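Local coordinates for histone-lysine N-methyltransferase SETMAR (Homo sapiens, PDB 3BO5), which uses S-adenosyl-L-methionine to methylate histone H3 through the domain described here, and as a methylase-transposase fusion takes part in DNA double-strand break repair, at residues G27-G32 with G139-E144; F126-F131 with R150-Y155; S163-R168 with E194-P199; Y253-L256 with S261-R264. The protein carries 2 engineered substitutions. One frame throughout, in Å; residues are numbered along the deposited sequence.

Contact 1: G27-G32 with G139-E144; sequences GAWPPG and GLRTLE
Trp29 and Arg141 meet over the outer end of the five-stranded mixed sheet of the SET methyltransferase domain. Strand 27-29 is its edge and strand 138-142 lies two places in, so both side chains reach past the intervening strand 128-132. That strand supplies the backbone bonding: Gly27 and Trp29 pair with one of its sides, Gly139 and Arg141 with the other, and no hydrogen bond runs directly between 27-32 and 139-144. Arg141 NH2 lies over one face of the indole, 3.3 Å from Trp29 CD1 and 3.6 Å from Trp29 CG, with the two planes 50° apart, so it leans on the pyrrole part instead of stacking flat. Arg141 CG stands between the backbone N and the carbonyl carbon (chi1 64°), and the chain runs extended to NE, which carries NH2 across to the indole. A hydrogen bond from Arg141 NE to Gln129 OE1 holds the same group, joined by a cation-pi contact with Phe131. Pro31 CD packs on the other indole face, 3.2 Å above the plane, offset toward the rim. At the end of strand 138-142, Thr142 OG1 donates to Glu144 O at 2.7 Å, on an in-plane lone pair.

Contact 2: F126-F131 with R150-Y155; sequences FHFQVF and RFVCEY
Phe126 meets Arg150 with the tip of its ring: Phe126 CZ sits over one face of the guanidinium, 3.3 Å above that plane and offset toward its rim, the two flat groups inclined by 35°. Bends at chi2 and chi3 (-69° and -63°) fold the Arg150 guanidinium back so that its face meets Phe126 CZ. Phe151 O lies in the plane of the same ring at its edge, 3.7 Å from Phe126 CE2. Phe128 slants across Val152, its CZ 3.7 Å from Val152 CG1 and 3.4 Å from Val152 O, while Phe126 O lies over one face of the Phe128 ring. Val152 and Cys153 both face Leu233 in a classic beta bulge, so strand 151-160 is kinked where Phe128 abuts it. These contacts join the sheet of strand 128-132 to the second, larger sheet of the SET domain. With an alanine in place of Phe126, the guanidinium of Arg150 would probably be freer to turn, having lost the ring atom against its face. No hydrogen bond crosses; a carbonyl oxygen at the Phe126 ring edge, another near Phe128 CZ and a ring atom over a guanidinium face suggest van der Waals and weakly polar adhesion.

Contact 3: S163-R168 with E194-P199; sequences SEVQRR and ETFVDP
Arg168 and Asp198 form the salt bridge between helix 162-169 and strand 193-199: Arg168 NH1 donates to Asp198 OD2 at 2.7 Å, with an N-H...O angle of 157°. The acceptor lies in the guanidinium plane, but the donor comes from above the carboxylate plane. Arg168 NH1 has a second acidic partner in Glu158 OE1, and Asp198 OD1 is satisfied by Thr200 OG1. The other edge of the guanidinium is tied within the helix, Arg168 NE reaching the anti lone pair of Glu164 OE2 at 2.8 Å. That oxygen also accepts Arg167 NH2 at 2.9 Å, while Arg167 NE takes Glu164 OE1 at 3.0 Å, a side-on two-nitrogen grip. In this part of the SET domain the short helix following strand 151-160 packs against strand 193-199, and Asp198 lies near Tyr179 of the S-adenosyl-L-methionine site. A leucine in place of Arg168 would probably leave Asp198 OD2 without its charged mate and cost Glu164 one of its two arginines. Below the charges the packing is apolar: Val165 CG2, anti to its carbonyl carbon, presses crosswise on the root of Phe196, 3.5 Å from Phe196 CB and 3.6 Å from Phe196 CG.

Contact 4: Y253-L256 with S261-R264; sequences YLNL and SKER. Engineered in segment 261-264: Ser261 (natural residue Asp).
Asn255 ND2 donates to two backbone carbonyls, Gly251 O and Ala260 O, and faces the end of Lys262 across the turn. The amide therefore ties the loop at Gly251 to the start of strand 260-266 at Ala260. With Asn255 CG anti to the backbone N (chi1 -175°), the amide extends out of the loop toward that strand. Lys262 comes to it with carbon as much as with charge: Lys262 CE is 3.5 Å from Asn255 ND2. Lys262 NZ lies 3.7 Å from the same nitrogen, and since both nitrogens are donors no hydrogen bond joins them. The lysine chain, bent at chi2, chi3 and chi4, is one of two deposited conformers, so its share of the contact is tentative. Ser261, an engineered residue where the natural sequence has aspartate, gives only its backbone, Ser261 CA lying 4.4 Å from Asn255 ND2, with its CB directed away. Further along, Arg264 touches the bound S-adenosyl-L-homocysteine and bonds Tyr247 OH and Asn178 O, so the strand runs from this loop to the cofactor pocket. Strand 260-266 itself lies between strand 181-185, paired antiparallel with it, and strand 288-289, paired parallel.

Contacts 2 and 3 are buried, contact 4 is partly so, and contact 1 lies at the surface. Contacts 1 and 2 adjoin through strand 128-132 of the five-stranded sheet: Gly27 O lies 2.7 Å from Val130 N, and Glu144 OE1 lies 2.7 Å from His127 N, both probable hydrogen bonds. Contacts 2, 3 and 4 all reach the larger sheet, with Tyr155 of contact 2 packing on Pro199 of contact 3 and on Arg264 of contact 4. Only contact 3 has a salt bridge across its segments. At the sheet edge, in contact 1, arginine leans on an exposed indole; between the sheets, in contact 2, it meets a buried phenylalanine; in contact 4 an amide joins loop to strand.

Contact 1: G27-G32 with G139-E144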
loop_
_atom_site.group_PDB
_atom_site.type_symbol
_atom_site.label_atom_id
_atom_site.label_comp_id
_atom_site.label_asym_id
_atom_site.label_seq_id
_atom_site.Cartn_x
_atom_site.Cartn_y
_atom_site.Cartn_z
ATOM N N GLY A 27 11.810 -0.821 13.063
ATOM C CA GLY A 27 13.249 -0.773 13.306
ATOM C C GLY A 27 14.031 -0.779 12.002
ATOM O O GLY A 27 13.430 -0.899 10.922
ATOM N N ALA A 28 15.333 -0.544 12.102
ATOM C CA ALA A 28 16.226 -0.593 10.954
ATOM C C ALA A 28 17.325 -1.576 11.264
ATOM O O ALA A 28 17.725 -1.750 12.438
ATOM C CB ALA A 28 16.818 0.710 10.650
ATOM N N TRP A 29 17.817 -2.213 10.214
ATOM C CA TRP A 29 18.869 -3.215 10.375
ATOM C C TRP A 29 19.730 -3.125 9.133
ATOM O O TRP A 29 19.201 -3.106 8.031
ATOM C CB TRP A 29 18.252 -4.580 10.427
ATOM C CG TRP A 29 19.268 -5.650 10.658
ATOM C CD1 TRP A 29 19.958 -6.396 9.715
ATOM C CD2 TRP A 29 19.750 -6.045 11.909
ATOM N NE1 TRP A 29 20.832 -7.244 10.338
ATOM C CE2 TRP A 29 20.726 -7.051 11.689
ATOM C CE3 TRP A 29 19.456 -5.654 13.218
ATOM C CZ2 TRP A 29 21.393 -7.684 12.741
ATOM C CZ3 TRP A 29 20.116 -6.288 14.247
ATOM C CH2 TRP A 29 21.070 -7.292 14.004
ATOM N N PRO A 30 21.033 -3.267 9.275
ATOM C CA PRO A 30 21.786 -3.603 10.479
ATOM C C PRO A 30 21.985 -2.413 11.415
ATOM O O PRO A 30 21.853 -1.281 10.973
ATOM C CB PRO A 30 23.121 -4.158 9.895
ATOM C CG PRO A 30 23.273 -3.450 8.568
ATOM C CD PRO A 30 21.859 -3.283 8.038
ATOM N N PRO A 31 22.287 -2.687 12.721
ATOM C CA PRO A 31 22.537 -1.653 13.738
ATOM C C PRO A 31 23.532 -0.691 13.170
ATOM O O PRO A 31 24.491 -1.118 12.532
ATOM C CB PRO A 31 23.228 -2.427 14.863
ATOM C CG PRO A 31 22.592 -3.770 14.803
ATOM C CD PRO A 31 22.381 -4.042 13.307
ATOM N N GLY A 32 23.303 0.599 13.364
ATOM C CA GLY A 32 24.238 1.606 12.863
ATOM C C GLY A 32 24.127 1.889 11.389
ATOM O O GLY A 32 24.967 2.585 10.824
ATOM N N GLY A 139 14.965 -2.997 2.102
ATOM C CA GLY A 139 13.637 -3.626 1.980
ATOM C C GLY A 139 12.897 -3.541 3.296
ATOM O O GLY A 139 13.418 -2.979 4.275
ATOM N N LEU A 140 11.726 -4.132 3.298
ATOM C CA LEU A 140 10.892 -4.196 4.542
ATOM C C LEU A 140 10.666 -5.656 4.815
ATOM O O LEU A 140 10.263 -6.435 3.920
ATOM C CB LEU A 140 9.577 -3.471 4.320
ATOM C CG LEU A 140 8.784 -3.226 5.608
ATOM C CD1 LEU A 140 9.509 -2.180 6.417
ATOM C CD2 LEU A 140 7.368 -2.748 5.252
ATOM N N ARG A 141 10.882 -6.035 6.081
ATOM C CA ARG A 141 10.505 -7.394 6.464
ATOM C C ARG A 141 9.687 -7.356 7.749
ATOM O O ARG A 141 9.675 -6.385 8.440
ATOM C CB ARG A 141 11.737 -8.330 6.599
ATOM C CG ARG A 141 12.686 -7.906 7.723
ATOM C CD ARG A 141 13.913 -8.845 7.711
ATOM N NE ARG A 141 14.975 -8.273 8.534
ATOM C CZ ARG A 141 16.239 -8.719 8.487
ATOM N NH1 ARG A 141 16.547 -9.733 7.648
ATOM N NH2 ARG A 141 17.180 -8.207 9.253
ATOM N N THR A 142 8.957 -8.435 7.957
ATOM C CA THR A 142 8.243 -8.548 9.209
ATOM C C THR A 142 9.154 -9.212 10.257
ATOM O O THR A 142 9.943 -10.125 9.951
ATOM C CB THR A 142 6.950 -9.309 9.022
ATOM O OG1 THR A 142 6.289 -9.361 10.286
ATOM C CG2 THR A 142 7.144 -10.744 8.517
ATOM N N LEU A 143 9.013 -8.778 11.498
ATOM C CA LEU A 143 9.731 -9.467 12.570
ATOM C C LEU A 143 8.822 -10.426 13.263
ATOM O O LEU A 143 9.253 -11.066 14.262
ATOM C CB LEU A 143 10.250 -8.464 13.613
ATOM C CG LEU A 143 11.228 -7.457 13.083
ATOM C CD1 LEU A 143 11.633 -6.392 14.139
ATOM C CD2 LEU A 143 12.411 -8.141 12.468
ATOM N N GLU A 144 7.618 -10.569 12.775
ATOM C CA GLU A 144 6.706 -11.548 13.353
ATOM C C GLU A 144 5.784 -12.215 12.380
ATOM O O GLU A 144 5.625 -11.781 11.239
ATOM C CB GLU A 144 5.915 -10.906 14.446
ATOM C CG GLU A 144 5.222 -9.680 14.087
ATOM C CD GLU A 144 4.537 -9.032 15.313
ATOM O OE1 GLU A 144 4.711 -7.826 15.538
ATOM O OE2 GLU A 144 3.910 -9.776 16.121
#

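Contact 2: F126-F131 with R150-Y155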
loop_
_atom_site.group_PDB
_atom_site.type_symbol
_atom_site.label_atom_id
_atom_site.label_comp_id
_atom_site.label_asym_id
_atom_site.label_seq_id
_atom_site.Cartn_x
_atom_site.Cartn_y
_atom_site.Cartn_z
ATOM N N PHE A 126 1.684 -5.098 13.137
ATOM C CA PHE A 126 2.893 -5.947 13.290
ATOM C C PHE A 126 4.126 -5.092 13.368
ATOM O O PHE A 126 4.112 -3.956 12.919
ATOM C CB PHE A 126 3.007 -6.905 12.107
ATOM C CG PHE A 126 1.785 -7.778 11.925
ATOM C CD1 PHE A 126 1.634 -8.909 12.770
ATOM C CD2 PHE A 126 0.797 -7.461 10.995
ATOM C CE1 PHE A 126 0.482 -9.720 12.648
ATOM C CE2 PHE A 126 -0.317 -8.221 10.824
ATOM C CZ PHE A 126 -0.517 -9.364 11.672
ATOM N N HIS A 127 5.204 -5.677 13.909
ATOM C CA HIS A 127 6.477 -5.008 13.979
ATOM C C HIS A 127 7.268 -5.344 12.717
ATOM O O HIS A 127 7.621 -6.518 12.505
ATOM C CB HIS A 127 7.211 -5.508 15.224
ATOM C CG HIS A 127 6.580 -5.045 16.490
ATOM N ND1 HIS A 127 5.508 -5.690 17.060
ATOM C CD2 HIS A 127 6.866 -3.985 17.284
ATOM C CE1 HIS A 127 5.160 -5.051 18.168
ATOM N NE2 HIS A 127 5.953 -4.013 18.321
ATOM N N PHE A 128 7.561 -4.298 11.970
ATOM C CA PHE A 128 8.359 -4.429 10.772
ATOM C C PHE A 128 9.721 -3.896 10.972
ATOM O O PHE A 128 9.988 -3.263 11.994
ATOM C CB PHE A 128 7.696 -3.626 9.653
ATOM C CG PHE A 128 6.273 -4.044 9.432
ATOM C CD1 PHE A 128 5.949 -5.328 9.059
ATOM C CD2 PHE A 128 5.242 -3.103 9.519
ATOM C CE1 PHE A 128 4.620 -5.745 8.868
ATOM C CE2 PHE A 128 3.903 -3.517 9.318
ATOM C CZ PHE A 128 3.591 -4.837 9.001
ATOM N N GLN A 129 10.605 -4.129 10.000
ATOM C CA GLN A 129 11.989 -3.657 10.088
ATOM C C GLN A 129 12.450 -3.335 8.689
ATOM O O GLN A 129 12.230 -4.161 7.767
ATOM C CB GLN A 129 12.843 -4.752 10.724
ATOM C CG GLN A 129 14.244 -4.380 10.998
ATOM C CD GLN A 129 15.087 -5.596 11.333
ATOM O OE1 GLN A 129 15.432 -6.378 10.467
ATOM N NE2 GLN A 129 15.359 -5.796 12.624
ATOM N N VAL A 130 13.002 -2.147 8.534
ATOM C CA VAL A 130 13.589 -1.790 7.220
ATOM C C VAL A 130 14.973 -2.379 7.296
ATOM O O VAL A 130 15.721 -2.193 8.298
ATOM C CB VAL A 130 13.634 -0.302 7.068
ATOM C CG1 VAL A 130 14.396 0.066 5.843
ATOM C CG2 VAL A 130 12.246 0.226 7.014
ATOM N N PHE A 131 15.420 -3.081 6.274
ATOM C CA PHE A 131 16.718 -3.786 6.415
ATOM C C PHE A 131 17.492 -3.798 5.119
ATOM O O PHE A 131 16.917 -3.657 4.075
ATOM C CB PHE A 131 16.531 -5.237 6.878
ATOM C CG PHE A 131 15.979 -6.164 5.801
ATOM C CD1 PHE A 131 16.788 -7.151 5.202
ATOM C CD2 PHE A 131 14.692 -5.992 5.349
ATOM C CE1 PHE A 131 16.261 -8.022 4.169
ATOM C CE2 PHE A 131 14.156 -6.841 4.314
ATOM C CZ PHE A 131 14.966 -7.832 3.741
ATOM N N ARG A 150 -4.156 -10.870 6.545
ATOM C CA ARG A 150 -4.049 -9.754 7.473
ATOM C C ARG A 150 -3.498 -8.497 6.787
ATOM O O ARG A 150 -2.667 -8.570 5.856
ATOM C CB ARG A 150 -3.154 -10.127 8.650
ATOM C CG ARG A 150 -3.933 -11.042 9.634
ATOM C CD ARG A 150 -5.094 -10.343 10.406
ATOM N NE ARG A 150 -4.594 -9.279 11.258
ATOM C CZ ARG A 150 -3.908 -9.424 12.394
ATOM N NH1 ARG A 150 -3.788 -10.641 12.914
ATOM N NH2 ARG A 150 -3.397 -8.359 13.026
ATOM N N PHE A 151 -4.007 -7.327 7.205
ATOM C CA PHE A 151 -3.509 -6.066 6.666
ATOM C C PHE A 151 -2.107 -5.878 7.144
ATOM O O PHE A 151 -1.804 -5.997 8.338
ATOM C CB PHE A 151 -4.392 -4.906 7.221
ATOM C CG PHE A 151 -3.838 -3.542 6.901
ATOM C CD1 PHE A 151 -3.789 -3.133 5.544
ATOM C CD2 PHE A 151 -3.372 -2.711 7.916
ATOM C CE1 PHE A 151 -3.235 -1.805 5.205
ATOM C CE2 PHE A 151 -2.810 -1.452 7.592
ATOM C CZ PHE A 151 -2.772 -0.993 6.240
ATOM N N VAL A 152 -1.266 -5.488 6.212
ATOM C CA VAL A 152 0.143 -5.309 6.502
ATOM C C VAL A 152 0.517 -3.818 6.583
ATOM O O VAL A 152 0.878 -3.306 7.624
ATOM C CB VAL A 152 0.985 -6.052 5.470
ATOM C CG1 VAL A 152 2.475 -5.765 5.650
ATOM C CG2 VAL A 152 0.779 -7.577 5.744
ATOM N N CYS A 153 0.345 -3.121 5.459
ATOM C CA CYS A 153 0.593 -1.677 5.505
ATOM C C CYS A 153 0.008 -1.027 4.261
ATOM O O CYS A 153 -0.303 -1.704 3.299
ATOM C CB CYS A 153 2.095 -1.338 5.639
ATOM S SG CYS A 153 3.051 -1.842 4.191
ATOM N N GLU A 154 -0.162 0.296 4.331
ATOM C CA GLU A 154 -0.456 1.049 3.073
ATOM C C GLU A 154 0.799 1.355 2.307
ATOM O O GLU A 154 1.905 1.283 2.787
ATOM C CB GLU A 154 -1.097 2.427 3.378
ATOM C CG GLU A 154 -2.436 2.313 3.934
ATOM C CD GLU A 154 -3.030 3.707 4.214
ATOM O OE1 GLU A 154 -3.677 3.831 5.257
ATOM O OE2 GLU A 154 -2.831 4.679 3.393
ATOM N N TYR A 155 0.557 1.706 1.031
ATOM C CA TYR A 155 1.574 2.427 0.266
ATOM C C TYR A 155 1.011 3.842 0.174
ATOM O O TYR A 155 0.086 4.137 -0.578
ATOM C CB TYR A 155 1.648 1.755 -1.113
ATOM C CG TYR A 155 2.909 2.118 -1.899
ATOM C CD1 TYR A 155 4.150 1.505 -1.651
ATOM C CD2 TYR A 155 2.827 3.115 -2.890
ATOM C CE1 TYR A 155 5.301 1.837 -2.325
ATOM C CE2 TYR A 155 4.004 3.478 -3.614
ATOM C CZ TYR A 155 5.214 2.846 -3.331
ATOM O OH TYR A 155 6.349 3.169 -4.001
#

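Contact 3: S163-R168 with E194-P199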
loop_
_atom_site.group_PDB
_atom_site.type_symbol
_atom_site.label_atom_id
_atom_site.label_comp_id
_atom_site.label_asym_id
_atom_site.label_seq_id
_atom_site.Cartn_x
_atom_site.Cartn_y
_atom_site.Cartn_z
ATOM N N SER A 163 0.315 15.266 -14.736
ATOM C CA SER A 163 1.420 16.064 -15.290
ATOM C C SER A 163 2.575 16.161 -14.342
ATOM O O SER A 163 3.742 16.122 -14.791
ATOM C CB SER A 163 0.973 17.427 -15.782
ATOM O OG SER A 163 -0.064 17.222 -16.686
ATOM N N GLU A 164 2.254 16.260 -13.028
ATOM C CA GLU A 164 3.329 16.239 -12.029
ATOM C C GLU A 164 4.091 14.911 -12.047
ATOM O O GLU A 164 5.282 14.874 -11.874
ATOM C CB GLU A 164 2.775 16.538 -10.657
ATOM C CG GLU A 164 3.829 16.399 -9.587
ATOM C CD GLU A 164 4.822 17.560 -9.578
ATOM O OE1 GLU A 164 4.628 18.582 -10.332
ATOM O OE2 GLU A 164 5.825 17.426 -8.852
ATOM N N VAL A 165 3.341 13.829 -12.228
ATOM C CA VAL A 165 3.967 12.500 -12.411
ATOM C C VAL A 165 4.945 12.483 -13.574
ATOM O O VAL A 165 6.106 12.106 -13.444
ATOM C CB VAL A 165 2.949 11.386 -12.542
ATOM C CG1 VAL A 165 3.670 10.063 -13.016
ATOM C CG2 VAL A 165 2.333 11.211 -11.137
ATOM N N GLN A 166 4.456 12.969 -14.714
ATOM C CA GLN A 166 5.333 13.082 -15.871
ATOM C C GLN A 166 6.569 13.903 -15.589
ATOM O O GLN A 166 7.667 13.552 -16.011
ATOM C CB GLN A 166 4.610 13.761 -17.015
ATOM C CG GLN A 166 3.539 12.919 -17.560
ATOM C CD GLN A 166 4.115 11.696 -18.262
ATOM O OE1 GLN A 166 3.850 10.577 -17.856
ATOM N NE2 GLN A 166 4.942 11.922 -19.304
ATOM N N ARG A 167 6.394 15.025 -14.920
ATOM C CA ARG A 167 7.486 15.894 -14.580
ATOM C C ARG A 167 8.528 15.180 -13.727
ATOM O O ARG A 167 9.727 15.274 -13.981
ATOM C CB ARG A 167 6.894 17.124 -13.900
ATOM C CG ARG A 167 7.700 18.402 -14.046
ATOM C CD ARG A 167 7.239 19.489 -13.073
ATOM N NE ARG A 167 7.304 19.012 -11.674
ATOM C CZ ARG A 167 8.423 18.958 -10.958
ATOM N NH1 ARG A 167 9.587 19.435 -11.435
ATOM N NH2 ARG A 167 8.379 18.440 -9.755
ATOM N N ARG A 168 8.082 14.452 -12.700
ATOM C CA ARG A 168 9.021 13.770 -11.820
ATOM C C ARG A 168 9.697 12.574 -12.456
ATOM O O ARG A 168 10.890 12.322 -12.239
ATOM C CB ARG A 168 8.266 13.295 -10.560
ATOM C CG ARG A 168 7.712 14.430 -9.758
ATOM C CD ARG A 168 7.125 13.953 -8.434
ATOM N NE ARG A 168 6.679 15.068 -7.609
ATOM C CZ ARG A 168 6.384 15.022 -6.306
ATOM N NH1 ARG A 168 6.465 13.882 -5.616
ATOM N NH2 ARG A 168 5.982 16.150 -5.693
ATOM N N GLU A 194 -8.288 7.551 -11.721
ATOM C CA GLU A 194 -6.850 7.359 -11.692
ATOM C C GLU A 194 -6.242 8.003 -10.445
ATOM O O GLU A 194 -6.640 9.089 -10.048
ATOM C CB GLU A 194 -6.315 7.981 -12.960
ATOM C CG GLU A 194 -4.895 7.932 -13.191
ATOM C CD GLU A 194 -4.631 8.503 -14.577
ATOM O OE1 GLU A 194 -4.864 9.735 -14.784
ATOM O OE2 GLU A 194 -4.239 7.694 -15.454
ATOM N N THR A 195 -5.272 7.340 -9.796
ATOM C CA THR A 195 -4.632 7.857 -8.577
ATOM C C THR A 195 -3.127 7.628 -8.707
ATOM O O THR A 195 -2.693 6.521 -9.044
ATOM C CB THR A 195 -5.100 7.070 -7.312
ATOM O OG1 THR A 195 -6.532 7.094 -7.216
ATOM C CG2 THR A 195 -4.510 7.693 -6.023
ATOM N N PHE A 196 -2.372 8.674 -8.510
ATOM C CA PHE A 196 -0.906 8.529 -8.526
ATOM C C PHE A 196 -0.436 8.793 -7.141
ATOM O O PHE A 196 -0.735 9.816 -6.556
ATOM C CB PHE A 196 -0.273 9.532 -9.519
ATOM C CG PHE A 196 -0.751 9.348 -10.890
ATOM C CD1 PHE A 196 -0.176 8.403 -11.722
ATOM C CD2 PHE A 196 -1.816 10.124 -11.381
ATOM C CE1 PHE A 196 -0.656 8.246 -13.028
ATOM C CE2 PHE A 196 -2.312 9.942 -12.663
ATOM C CZ PHE A 196 -1.732 9.002 -13.474
ATOM N N VAL A 197 0.389 7.858 -6.639
ATOM C CA VAL A 197 0.920 8.031 -5.273
ATOM C C VAL A 197 2.411 7.981 -5.296
ATOM O O VAL A 197 2.972 7.100 -5.924
ATOM C CB VAL A 197 0.430 6.900 -4.425
ATOM C CG1 VAL A 197 1.018 6.987 -3.059
ATOM C CG2 VAL A 197 -1.143 7.008 -4.316
ATOM N N ASP A 198 3.048 8.901 -4.606
ATOM C CA ASP A 198 4.504 8.997 -4.716
ATOM C C ASP A 198 5.065 9.165 -3.320
ATOM O O ASP A 198 5.015 10.305 -2.767
ATOM C CB ASP A 198 4.929 10.242 -5.565
ATOM C CG ASP A 198 6.411 10.301 -5.733
ATOM O OD1 ASP A 198 7.102 9.400 -5.263
ATOM O OD2 ASP A 198 6.914 11.282 -6.329
ATOM N N PRO A 199 5.639 8.104 -2.712
ATOM C CA PRO A 199 6.230 8.223 -1.394
ATOM C C PRO A 199 7.731 8.514 -1.439
ATOM O O PRO A 199 8.448 8.319 -0.447
ATOM C CB PRO A 199 5.988 6.813 -0.780
ATOM C CG PRO A 199 6.186 5.932 -1.954
ATOM C CD PRO A 199 5.571 6.700 -3.150
#

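Contact 4: Y253-L256 with S261-R264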
loop_
_atom_site.group_PDB
_atom_site.type_symbol
_atom_site.label_atom_id
_atom_site.label_comp_id
_atom_site.label_asym_id
_atom_site.label_seq_id
_atom_site.Cartn_x
_atom_site.Cartn_y
_atom_site.Cartn_z
ATOM N N TYR A 253 -0.208 -9.802 -9.951
ATOM C CA TYR A 253 -0.421 -10.877 -8.966
ATOM C C TYR A 253 -1.848 -10.891 -8.427
ATOM O O TYR A 253 -2.340 -9.916 -7.790
ATOM C CB TYR A 253 0.577 -10.734 -7.803
ATOM C CG TYR A 253 0.470 -11.787 -6.743
ATOM C CD1 TYR A 253 0.741 -13.113 -7.047
ATOM C CD2 TYR A 253 0.150 -11.450 -5.431
ATOM C CE1 TYR A 253 0.682 -14.119 -6.023
ATOM C CE2 TYR A 253 0.088 -12.422 -4.428
ATOM C CZ TYR A 253 0.325 -13.748 -4.745
ATOM O OH TYR A 253 0.241 -14.714 -3.722
ATOM N N LEU A 254 -2.545 -12.009 -8.675
ATOM C CA LEU A 254 -3.892 -12.157 -8.132
ATOM C C LEU A 254 -4.827 -11.043 -8.560
ATOM O O LEU A 254 -5.794 -10.714 -7.852
ATOM C CB LEU A 254 -3.903 -12.304 -6.582
ATOM C CG LEU A 254 -3.088 -13.480 -6.012
ATOM C CD1 LEU A 254 -3.236 -13.485 -4.464
ATOM C CD2 LEU A 254 -3.571 -14.848 -6.569
ATOM N N ASN A 255 -4.537 -10.474 -9.734
ATOM C CA ASN A 255 -5.339 -9.392 -10.257
ATOM C C ASN A 255 -6.080 -9.931 -11.464
ATOM O O ASN A 255 -5.581 -9.918 -12.604
ATOM C CB ASN A 255 -4.454 -8.206 -10.633
ATOM C CG ASN A 255 -5.253 -7.018 -11.061
ATOM O OD1 ASN A 255 -6.454 -7.134 -11.270
ATOM N ND2 ASN A 255 -4.598 -5.868 -11.225
ATOM N N LEU A 256 -7.268 -10.464 -11.195
ATOM C CA LEU A 256 -7.911 -11.327 -12.187
ATOM C C LEU A 256 -9.163 -10.719 -12.704
ATOM O O LEU A 256 -10.013 -11.415 -13.264
ATOM C CB LEU A 256 -8.148 -12.732 -11.602
ATOM C CG LEU A 256 -6.896 -13.382 -11.088
ATOM C CD1 LEU A 256 -7.269 -14.621 -10.304
ATOM C CD2 LEU A 256 -5.909 -13.663 -12.243
ATOM N N SER A 261 -5.795 -1.597 -12.543
ATOM C CA SER A 261 -4.364 -1.771 -12.801
ATOM C C SER A 261 -3.612 -1.010 -11.687
ATOM O O SER A 261 -4.060 0.027 -11.209
ATOM C CB SER A 261 -4.015 -1.222 -14.178
ATOM O OG SER A 261 -4.352 0.133 -14.280
ATOM N N LYS A 262 -2.442 -1.546 -11.283
ATOM C CA LYS A 262 -1.680 -0.955 -10.183
ATOM C C LYS A 262 -0.236 -1.093 -10.619
ATOM O O LYS A 262 0.365 -2.150 -10.482
ATOM C CB LYS A 262 -1.969 -1.677 -8.829
ATOM C CG LYS A 262 -3.443 -1.468 -8.296
ATOM C CD LYS A 262 -4.096 -2.644 -7.552
ATOM C CE LYS A 262 -4.550 -3.656 -8.528
ATOM N NZ LYS A 262 -5.769 -4.341 -8.100
ATOM N N GLU A 263 0.293 -0.025 -11.244
ATOM C CA GLU A 263 1.599 -0.119 -11.897
ATOM C C GLU A 263 2.609 0.854 -11.347
ATOM O O GLU A 263 2.388 2.078 -11.346
ATOM C CB GLU A 263 1.426 0.227 -13.375
ATOM C CG GLU A 263 0.396 -0.718 -13.982
ATOM C CD GLU A 263 0.038 -0.333 -15.386
ATOM O OE1 GLU A 263 -0.688 0.663 -15.554
ATOM O OE2 GLU A 263 0.510 -1.027 -16.300
ATOM N N ARG A 264 3.760 0.311 -10.964
ATOM C CA ARG A 264 4.871 1.178 -10.587
ATOM C C ARG A 264 5.513 1.795 -11.822
ATOM O O ARG A 264 5.663 1.143 -12.853
ATOM C CB ARG A 264 5.920 0.406 -9.787
ATOM C CG ARG A 264 5.408 0.103 -8.416
ATOM C CD ARG A 264 5.681 1.247 -7.444
ATOM N NE ARG A 264 7.058 1.483 -7.090
ATOM C CZ ARG A 264 7.645 0.994 -5.977
ATOM N NH1 ARG A 264 6.905 0.296 -5.112
ATOM N NH2 ARG A 264 8.915 1.255 -5.720
#